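KLLA0F12672p (Kluyveromyces lactis, PDB 4M3O) probably removes phosphate groups from the C-terminal heptapeptide repeats of RNA polymerase II, its zinc-binding N-terminal domain being the part crystallised. Local coordinates at residues 25-30 and 130-135; 41-44 and 48-51. All coordinates share one frame; numbering follows the deposited sequence.

Contact 1: residues 25-30 and 130-135; sequences REVETI and EALFAR
V27 meets the loop with both of its methyls, one against each of two successive residues. V27 CG1 rests on L132 CB at 3.6 Å, with the CD2 branch of the same leucine at 4.0 Å. V27 CG2 comes to the rim of the F133 ring, near its plane, and touches CD1 at 4.0 Å; the ring therefore offers its edge, not its face. With V27 chi1 at 169°, CG1 lies anti to the backbone N and CG2 beside it, so the two methyls divide between the two partners. A glycine here would probably leave the CB of L132 and the edge of F133 facing a gap, with the ring less restrained.

No hydrogen bond or salt bridge crosses the contact; the polar bonds lie within each segment or, for R135, tie the loop to the carbonyls of R54 and L56. In the loop, R135 reaches back side-on, and its NE (3.0 Å) and NH2 (2.9 Å) both hold the single carbonyl O of E130. In the helix, T29 OG1 bonds R25 O at 2.7 Å, from the face of that carbonyl opposite the one T29 N uses.

This is surface packing of a turn on a helix: the loop after helix 114-125 folds back to lay L132 and F133 on helix 24-40, well away from the zinc site.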
# COMPACT_ATOMS: atom_id res chain seq x y z
N ARG A 25 9.03 -6.36 16.72
CA ARG A 25 7.70 -5.82 17.10
C ARG A 25 7.45 -4.44 16.57
O ARG A 25 6.31 -4.09 16.31
CB ARG A 25 7.48 -5.74 18.61
CG ARG A 25 7.29 -7.08 19.27
CD ARG A 25 5.88 -7.62 19.00
NE ARG A 25 5.87 -9.04 18.72
CZ ARG A 25 6.12 -9.99 19.60
NH1 ARG A 25 6.40 -9.71 20.89
NH2 ARG A 25 6.04 -11.24 19.21
N GLU A 26 8.50 -3.60 16.52
CA GLU A 26 8.36 -2.23 16.09
C GLU A 26 8.13 -2.24 14.57
O GLU A 26 7.36 -1.49 14.10
CB GLU A 26 9.60 -1.43 16.45
CG GLU A 26 9.73 -1.14 17.95
CD GLU A 26 11.12 -0.66 18.36
OE1 GLU A 26 11.18 0.15 19.30
OE2 GLU A 26 12.14 -1.11 17.77
N VAL A 27 8.81 -3.10 13.84
CA VAL A 27 8.59 -3.29 12.40
C VAL A 27 7.14 -3.72 12.12
O VAL A 27 6.45 -3.17 11.26
CB VAL A 27 9.54 -4.34 11.81
CG1 VAL A 27 9.11 -4.71 10.41
CG2 VAL A 27 10.98 -3.82 11.75
N GLU A 28 6.67 -4.71 12.88
CA GLU A 28 5.26 -5.12 12.74
C GLU A 28 4.30 -3.96 13.05
O GLU A 28 3.21 -3.87 12.47
CB GLU A 28 4.95 -6.30 13.67
CG GLU A 28 5.70 -7.58 13.29
CD GLU A 28 5.59 -8.70 14.37
OE1 GLU A 28 5.09 -8.45 15.50
OE2 GLU A 28 6.03 -9.86 14.08
N THR A 29 4.65 -3.13 14.03
CA THR A 29 3.75 -2.04 14.45
C THR A 29 3.67 -1.02 13.27
O THR A 29 2.61 -0.45 13.00
CB THR A 29 4.24 -1.35 15.75
OG1 THR A 29 4.37 -2.33 16.80
CG2 THR A 29 3.30 -0.19 16.25
N ILE A 30 4.78 -0.80 12.58
CA ILE A 30 4.81 0.11 11.40
C ILE A 30 3.86 -0.39 10.29
O ILE A 30 2.97 0.35 9.83
CB ILE A 30 6.27 0.27 10.83
CG1 ILE A 30 7.15 1.06 11.84
CG2 ILE A 30 6.30 0.97 9.48
CD1 ILE A 30 8.66 1.03 11.53
N GLU A 130 11.68 -9.29 0.06
CA GLU A 130 12.52 -9.05 1.25
C GLU A 130 11.69 -8.56 2.45
O GLU A 130 10.89 -7.60 2.36
CB GLU A 130 13.64 -8.05 0.95
CG GLU A 130 14.58 -7.79 2.12
CD GLU A 130 15.88 -7.10 1.71
OE1 GLU A 130 16.06 -6.79 0.51
OE2 GLU A 130 16.73 -6.87 2.60
N ALA A 131 11.90 -9.23 3.57
CA ALA A 131 11.13 -8.99 4.75
C ALA A 131 11.47 -7.57 5.14
O ALA A 131 12.61 -7.12 4.95
CB ALA A 131 11.52 -9.97 5.84
N LEU A 132 10.46 -6.88 5.64
CA LEU A 132 10.63 -5.52 6.13
C LEU A 132 11.74 -5.40 7.12
O LEU A 132 12.51 -4.42 7.12
CB LEU A 132 9.37 -5.03 6.81
CG LEU A 132 8.57 -4.03 6.03
CD1 LEU A 132 7.79 -4.85 5.01
CD2 LEU A 132 7.68 -3.20 6.96
N PHE A 133 11.81 -6.40 8.00
CA PHE A 133 12.78 -6.42 9.08
C PHE A 133 14.19 -6.45 8.46
O PHE A 133 15.09 -5.89 9.05
CB PHE A 133 12.50 -7.61 10.03
CG PHE A 133 13.51 -7.75 11.14
CD1 PHE A 133 13.53 -6.83 12.18
CD2 PHE A 133 14.42 -8.80 11.14
CE1 PHE A 133 14.47 -6.92 13.21
CE2 PHE A 133 15.36 -8.91 12.17
CZ PHE A 133 15.38 -7.98 13.21
N ALA A 134 14.35 -7.02 7.24
CA ALA A 134 15.68 -7.11 6.57
C ALA A 134 16.01 -5.88 5.71
O ALA A 134 17.07 -5.82 5.07
CB ALA A 134 15.80 -8.38 5.73
N ARG A 135 15.15 -4.87 5.75
CA ARG A 135 15.38 -3.68 4.93
C ARG A 135 16.12 -2.62 5.79
O ARG A 135 15.49 -1.81 6.48
CB ARG A 135 14.05 -3.15 4.37
CG ARG A 135 13.43 -4.07 3.33
CD ARG A 135 12.06 -3.57 2.89
NE ARG A 135 11.33 -4.59 2.16
CZ ARG A 135 10.35 -4.38 1.28
NH1 ARG A 135 9.84 -3.18 0.99
NH2 ARG A 135 9.77 -5.43 0.74

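Contact 2: residues 41-44 and 48-51; sequences KDVK and TMKY
V43 pushes a single methyl, CG1, against the start of helix 46-52, where T48 and M49 together receive it. The methyl stands 3.7 Å from the backbone N of M49, 3.8 Å from CB of T48 and 4.0 Å from CB of M49, so it sits over the junction of the two residues. A chi1 of 166° at V43 sets CG1 anti to the valine's own backbone N and sends CG2 off beside that N, leaving CG1 to do the touching.

T48 answers with its carbon branch. At chi1 -55° CG2 is anti to the backbone N and comes within 3.9 Å of V43 CG1, the two side chains running antiparallel as they pass. The hydroxyl lies on the other branch, where its main partner is OD2 of D45, just ahead of the helix; I5 N adds a weak bond. K44 merely skirts this hydroxyl with its CG, and the rest of its chain leads away from the helix.

M49 gives its CB, and its SD stays near, 4.2 Å from V43 CG1.

The strand carrying V43 is short and pairs with strand 2-3, and D42 beside it is held by R68 and R73 through OD1. The valine's backbone bonds P77, between zinc ligands C74 and C79, and its side chain lies about 9 Å from that of C79, beside the zinc site of this domain. The contact itself is purely van der Waals, with no hydrogen bond across it. Its buried threonine can take part because its methyl faces the valine while its oxygen is satisfied by D45, which implies a fit governed by shape, with the polar group's demand met within the turn that joins strand to helix.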
# COMPACT_ATOMS: atom_id res chain seq x y z
N LYS A 41 -7.99 5.86 4.43
CA LYS A 41 -7.73 6.91 3.43
C LYS A 41 -7.13 6.32 2.16
O LYS A 41 -6.60 5.19 2.19
CB LYS A 41 -6.70 7.92 3.96
CG LYS A 41 -7.18 8.66 5.18
CD LYS A 41 -6.09 9.51 5.80
CE LYS A 41 -6.72 10.41 6.86
NZ LYS A 41 -5.81 11.51 7.26
N ASP A 42 -7.19 7.08 1.06
CA ASP A 42 -6.61 6.67 -0.21
C ASP A 42 -5.36 7.47 -0.37
O ASP A 42 -5.23 8.50 0.27
CB ASP A 42 -7.58 6.89 -1.36
CG ASP A 42 -8.96 6.25 -1.09
OD1 ASP A 42 -9.02 5.12 -0.55
OD2 ASP A 42 -9.99 6.87 -1.43
N VAL A 43 -4.46 6.99 -1.22
CA VAL A 43 -3.15 7.61 -1.43
C VAL A 43 -3.29 8.78 -2.39
O VAL A 43 -3.92 8.68 -3.42
CB VAL A 43 -2.15 6.61 -2.02
CG1 VAL A 43 -0.91 7.34 -2.54
CG2 VAL A 43 -1.82 5.54 -0.97
N LYS A 44 -2.72 9.91 -2.06
CA LYS A 44 -3.12 11.07 -2.79
C LYS A 44 -2.49 11.13 -4.16
O LYS A 44 -3.14 11.52 -5.09
CB LYS A 44 -2.89 12.31 -1.96
CG LYS A 44 -1.53 12.93 -2.04
CD LYS A 44 -1.61 14.35 -1.50
CE LYS A 44 -2.76 15.13 -2.12
NZ LYS A 44 -2.68 15.09 -3.61
N THR A 48 3.60 9.59 -3.32
CA THR A 48 3.31 8.90 -2.11
C THR A 48 3.26 7.34 -2.35
O THR A 48 3.81 6.53 -1.61
CB THR A 48 2.01 9.45 -1.47
OG1 THR A 48 2.10 10.87 -1.28
CG2 THR A 48 1.78 8.76 -0.11
N MET A 49 2.66 6.97 -3.45
CA MET A 49 2.53 5.60 -3.91
C MET A 49 3.92 5.00 -4.11
O MET A 49 4.22 3.86 -3.65
CB MET A 49 1.68 5.69 -5.17
CG MET A 49 0.95 4.49 -5.59
SD MET A 49 -0.09 3.67 -4.37
CE MET A 49 -0.16 2.23 -5.40
N LYS A 50 4.84 5.78 -4.67
CA LYS A 50 6.22 5.30 -4.84
C LYS A 50 6.97 5.21 -3.51
O LYS A 50 7.77 4.30 -3.31
CB LYS A 50 7.02 6.16 -5.75
CG LYS A 50 6.52 6.26 -7.19
CD LYS A 50 7.06 7.57 -7.84
CE LYS A 50 6.51 7.76 -9.25
NZ LYS A 50 7.30 7.00 -10.27
N TYR A 51 6.67 6.14 -2.60
CA TYR A 51 7.26 6.10 -1.26
C TYR A 51 6.82 4.85 -0.45
O TYR A 51 7.62 4.22 0.21
CB TYR A 51 6.88 7.39 -0.52
CG TYR A 51 7.25 7.45 0.91
CD1 TYR A 51 8.58 7.64 1.30
CD2 TYR A 51 6.28 7.32 1.91
CE1 TYR A 51 8.94 7.68 2.65
CE2 TYR A 51 6.62 7.40 3.26
CZ TYR A 51 7.95 7.58 3.63
OH TYR A 51 8.26 7.60 4.97

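How the contacts relate
From the N terminus the chain runs through strand 2-3 and helix 5-13 into helix 24-40, whose early turns form one side of contact 1. That helix leads directly to strand 42-43, and contact 2 closes a very short loop between the strand and helix 46-52. The chain then passes helix 58-70 and the zinc ligands, the last of which, H116, sits in helix 114-125, before residues 130-135 return to complete contact 1. Contact 2 thus lies wholly within the long loop that contact 1 shuts. Their centres are 19 Å apart and they do not touch. One is a local, buried strand-to-helix turn; the other joins distant parts of the chain at the surface.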